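Local structure of type 3 secretion system regulator YopR (Yersinia pestis, 1Z21) at residues V30-T33 against P34-A38; A53-L56 against P57-R60. The protein may regulate assembly of the type III secretion injectisome by controlling secretion or polymerisation of the needle subunit YscF, and contributes to pathogenesis. All blocks are in the same frame, centred on the assembly; numbering follows the deposited sequence.

Interactions 1 and 2 are two examples of one problem, a proline within a helix, met in consecutive helices of the five-helix core domain of YopR. P34 lies in the interior of helix 25-43, whereas P57 falls in the early turns of helix 52-66. Each removes a backbone N-H, and in both cases i-to-i+4 bonds resume two residues beyond it, with an arginine two or three residues after the proline folding back beside the preceding turn. The centres of the two contacts are about 17 Å apart and their nearest atoms about 7 Å, without touching. Interaction 1 is nearer the middle of the domain, about 7 Å from its centre against about 13 Å for interaction 2.

Interaction 1: residues V30-T33 against P34-A38; sequences VLAT and PVREA
T33 presses its CB against the ring of P34, with CB 3.3 Å from P34 CD, tighter than an ordinary carbon contact. The squeeze is the price of a proline inside a helix. Having no N-H, P34 cannot bond to the turn before, and its CD occupies the place of the missing hydrogen, 3.4 Å from V30 O. The kink takes in V35, whose N also has no bond to the turn before, and bonding resumes at R36: R36 N donates to A32 O at 2.9 Å, and E37 N to T33 O at 3.0 Å with an N-H...O angle of 170°, in the plane of the T33 carbonyl.

T33 O has a second partner, a water that donates to it and accepts from R36 NH1 at 3.0 Å, in the plane of the guanidinium. The arginine gets there with its CG anti to the backbone N (chi1 -174°) and a bend at chi3, which bring the group back beside A32, whose CB lies 4.3 Å from NH2. A salt bridge to E29 and bonds to the carbonyls of Q79 and V80 help fix its orientation. T33 OG1 bonds to the carbonyl of E29, while T33 CG2 runs alongside the E37 side chain, 3.9 Å from OE2.

Around this kinked turn the domain closes on several sides. L31 packs on L13 and W14 of helix 6-19, and R10 of that helix bonds to the carbonyl of L31. V35 and P34 meet F66 of helix 52-66, while L31 and V35 reach I76 of helix 71-82, so the proline turn of helix 25-43 joins three other helices.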
loop_
_atom_site.group_PDB
_atom_site.type_symbol
_atom_site.label_atom_id
_atom_site.label_comp_id
_atom_site.label_asym_id
_atom_site.label_seq_id
_atom_site.Cartn_x
_atom_site.Cartn_y
_atom_site.Cartn_z
ATOM N N VAL A 30 -6.168 -5.892 7.204
ATOM C CA VAL A 30 -6.216 -7.136 6.427
ATOM C C VAL A 30 -5.890 -6.879 4.937
ATOM O O VAL A 30 -5.062 -7.576 4.329
ATOM C CB VAL A 30 -7.593 -7.853 6.561
ATOM C CG1 VAL A 30 -7.585 -9.139 5.758
ATOM C CG2 VAL A 30 -7.901 -8.156 8.014
ATOM N N LEU A 31 -6.520 -5.858 4.356
ATOM C CA LEU A 31 -6.255 -5.478 2.963
ATOM C C LEU A 31 -4.781 -5.151 2.730
ATOM O O LEU A 31 -4.207 -5.531 1.705
ATOM C CB LEU A 31 -7.116 -4.283 2.570
ATOM C CG LEU A 31 -8.557 -4.624 2.142
ATOM C CD1 LEU A 31 -9.492 -3.409 2.201
ATOM C CD2 LEU A 31 -8.568 -5.209 0.766
ATOM N N ALA A 32 -4.180 -4.464 3.689
ATOM C CA ALA A 32 -2.815 -3.957 3.538
ATOM C C ALA A 32 -1.767 -5.026 3.772
ATOM O O ALA A 32 -0.628 -4.865 3.366
ATOM C CB ALA A 32 -2.578 -2.804 4.480
ATOM N N THR A 33 -2.162 -6.125 4.405
ATOM C CA THR A 33 -1.213 -7.138 4.840
ATOM C C THR A 33 -0.362 -7.695 3.701
ATOM O O THR A 33 0.852 -7.564 3.775
ATOM C CB THR A 33 -1.929 -8.261 5.640
ATOM O OG1 THR A 33 -2.322 -7.740 6.911
ATOM C CG2 THR A 33 -0.969 -9.403 5.966
ATOM N N PRO A 34 -0.950 -8.290 2.656
ATOM C CA PRO A 34 -0.139 -8.836 1.564
ATOM C C PRO A 34 0.653 -7.754 0.819
ATOM O O PRO A 34 1.712 -8.059 0.270
ATOM C CB PRO A 34 -1.175 -9.488 0.638
ATOM C CG PRO A 34 -2.446 -8.801 0.943
ATOM C CD PRO A 34 -2.386 -8.498 2.401
ATOM N N VAL A 35 0.157 -6.517 0.816
ATOM C CA VAL A 35 0.834 -5.445 0.096
ATOM C C VAL A 35 2.094 -5.052 0.836
ATOM O O VAL A 35 3.145 -4.893 0.220
ATOM C CB VAL A 35 -0.071 -4.223 -0.103
ATOM C CG1 VAL A 35 0.615 -3.201 -0.998
ATOM C CG2 VAL A 35 -1.414 -4.659 -0.703
ATOM N N ARG A 36 1.979 -4.896 2.152
ATOM C CA ARG A 36 3.122 -4.633 3.009
ATOM C C ARG A 36 4.157 -5.742 2.855
ATOM O O ARG A 36 5.339 -5.467 2.682
ATOM C CB ARG A 36 2.689 -4.508 4.468
ATOM C CG ARG A 36 3.825 -4.098 5.406
ATOM C CD ARG A 36 3.452 -4.068 6.860
ATOM N NE ARG A 36 2.351 -3.140 7.141
ATOM C CZ ARG A 36 1.136 -3.496 7.558
ATOM N NH1 ARG A 36 0.813 -4.774 7.739
ATOM N NH2 ARG A 36 0.233 -2.559 7.786
ATOM N N GLU A 37 3.722 -6.998 2.918
ATOM C CA GLU A 37 4.644 -8.134 2.747
ATOM C C GLU A 37 5.406 -8.052 1.421
ATOM O O GLU A 37 6.624 -8.257 1.382
ATOM C CB GLU A 37 3.899 -9.469 2.865
ATOM C CG GLU A 37 3.442 -9.735 4.295
ATOM C CD GLU A 37 2.490 -10.912 4.456
ATOM O OE1 GLU A 37 1.873 -11.374 3.465
ATOM O OE2 GLU A 37 2.350 -11.366 5.611
ATOM N N ALA A 38 4.703 -7.731 0.341
ATOM C CA ALA A 38 5.331 -7.652 -0.976
ATOM C C ALA A 38 6.307 -6.471 -1.057
ATOM O O ALA A 38 7.362 -6.568 -1.685
ATOM C CB ALA A 38 4.274 -7.547 -2.047
HETATM O O HOH W 1 2.063 -7.325 6.798
#

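Interaction 2: residues A53-L56 against P57-R60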
loop_
_atom_site.group_PDB
_atom_site.type_symbol
_atom_site.label_atom_id
_atom_site.label_comp_id
_atom_site.label_asym_id
_atom_site.label_seq_id
_atom_site.Cartn_x
_atom_site.Cartn_y
_atom_site.Cartn_z
ATOM N N ALA A 53 13.147 7.725 -9.537
ATOM C CA ALA A 53 12.905 7.291 -10.910
ATOM C C ALA A 53 12.882 5.772 -11.063
ATOM O O ALA A 53 12.280 5.256 -11.997
ATOM C CB ALA A 53 13.932 7.921 -11.870
ATOM N N ILE A 54 13.531 5.074 -10.134
ATOM C CA ILE A 54 13.618 3.622 -10.115
ATOM C C ILE A 54 12.591 3.005 -9.162
ATOM O O ILE A 54 11.870 2.080 -9.529
ATOM C CB ILE A 54 15.042 3.216 -9.689
ATOM C CG1 ILE A 54 16.069 3.741 -10.697
ATOM C CG2 ILE A 54 15.154 1.718 -9.492
ATOM C CD1 ILE A 54 15.980 3.137 -12.060
ATOM N N ASP A 55 12.520 3.547 -7.954
ATOM C CA ASP A 55 11.758 2.950 -6.868
ATOM C C ASP A 55 10.256 3.195 -6.972
ATOM O O ASP A 55 9.466 2.353 -6.562
ATOM C CB ASP A 55 12.237 3.477 -5.517
ATOM C CG ASP A 55 13.621 2.993 -5.142
ATOM O OD1 ASP A 55 14.077 1.962 -5.674
ATOM O OD2 ASP A 55 14.306 3.594 -4.289
ATOM N N LEU A 56 9.856 4.356 -7.467
ATOM C CA LEU A 56 8.431 4.659 -7.541
ATOM C C LEU A 56 7.708 3.780 -8.548
ATOM O O LEU A 56 6.663 3.246 -8.218
ATOM C CB LEU A 56 8.173 6.146 -7.772
ATOM C CG LEU A 56 8.499 7.001 -6.541
ATOM C CD1 LEU A 56 8.431 8.485 -6.859
ATOM C CD2 LEU A 56 7.574 6.668 -5.366
ATOM N N PRO A 57 8.222 3.612 -9.769
ATOM C CA PRO A 57 7.647 2.627 -10.691
ATOM C C PRO A 57 7.549 1.225 -10.108
ATOM O O PRO A 57 6.545 0.557 -10.343
ATOM C CB PRO A 57 8.607 2.664 -11.877
ATOM C CG PRO A 57 9.107 4.035 -11.876
ATOM C CD PRO A 57 9.296 4.391 -10.419
ATOM N N GLU A 58 8.567 0.785 -9.369
ATOM C CA GLU A 58 8.533 -0.530 -8.731
ATOM C C GLU A 58 7.417 -0.578 -7.686
ATOM O O GLU A 58 6.646 -1.534 -7.631
ATOM C CB GLU A 58 9.885 -0.843 -8.077
ATOM C CG GLU A 58 10.964 -1.167 -9.097
ATOM C CD GLU A 58 12.349 -1.346 -8.480
ATOM O OE1 GLU A 58 12.496 -1.249 -7.237
ATOM O OE2 GLU A 58 13.306 -1.595 -9.258
ATOM N N LEU A 59 7.339 0.460 -6.862
ATOM C CA LEU A 59 6.311 0.553 -5.824
ATOM C C LEU A 59 4.913 0.526 -6.429
ATOM O O LEU A 59 4.032 -0.187 -5.935
ATOM C CB LEU A 59 6.504 1.815 -4.981
ATOM C CG LEU A 59 5.441 2.108 -3.913
ATOM C CD1 LEU A 59 6.090 2.525 -2.601
ATOM C CD2 LEU A 59 4.475 3.170 -4.391
ATOM N N ARG A 60 4.707 1.275 -7.506
ATOM C CA ARG A 60 3.393 1.307 -8.165
ATOM C C ARG A 60 3.060 -0.044 -8.793
ATOM O O ARG A 60 1.916 -0.461 -8.770
ATOM C CB ARG A 60 3.323 2.431 -9.184
ATOM C CG ARG A 60 3.536 3.789 -8.547
ATOM C CD ARG A 60 3.205 4.953 -9.427
ATOM N NE ARG A 60 4.229 5.190 -10.435
ATOM C CZ ARG A 60 5.108 6.192 -10.436
ATOM N NH1 ARG A 60 5.163 7.091 -9.461
ATOM N NH2 ARG A 60 5.964 6.292 -11.437
#
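The guanidinium of R60 turns one face toward the turn before it, with L56 O and P57 N each 3.8 Å above its plane and offset toward the rim. NH1 also approaches the apolar side of L56, 3.6 Å from its CB. A bend at chi3 (-76°) folds the arginine back in this way, and a salt bridge from NH1 to E103 of helix 94-107 holds its end. The other flat groups are two carboxylates, D55 and E58, whose planes are 46° apart. D55 OD1 and E58 OE1 come within 3.9 Å, a like-charge approach that is probably eased because the other oxygen of D55, OD2, accepts bonds from Y95 OH and the backbone N of V51. The stem of E58 runs beside I54, its CG 3.4 Å from I54 O.

L56 carries the largest share of the contact. Its CB is pressed to 3.4 Å from P57 CD, closer than usual for two carbons, because the proline ring fills the position of an amide hydrogen. P57 CG lies 3.4 Å from A53 O, the carbonyl that an N-H at this position would have bonded. Regular bonding is found again from L59 on: L59 N donates to D55 O at 2.9 Å, and R60 N to L56 O at 2.9 Å.

Helix 52-66 touches two others here: D55 and E58 meet F43 of helix 25-43, while L56 and L59 meet E103 of helix 94-107. The arrangement is that of a proline kink in the early turns of an alpha-helix, set in an all-helical core domain that resembles one domain of the secretion regulator YopN.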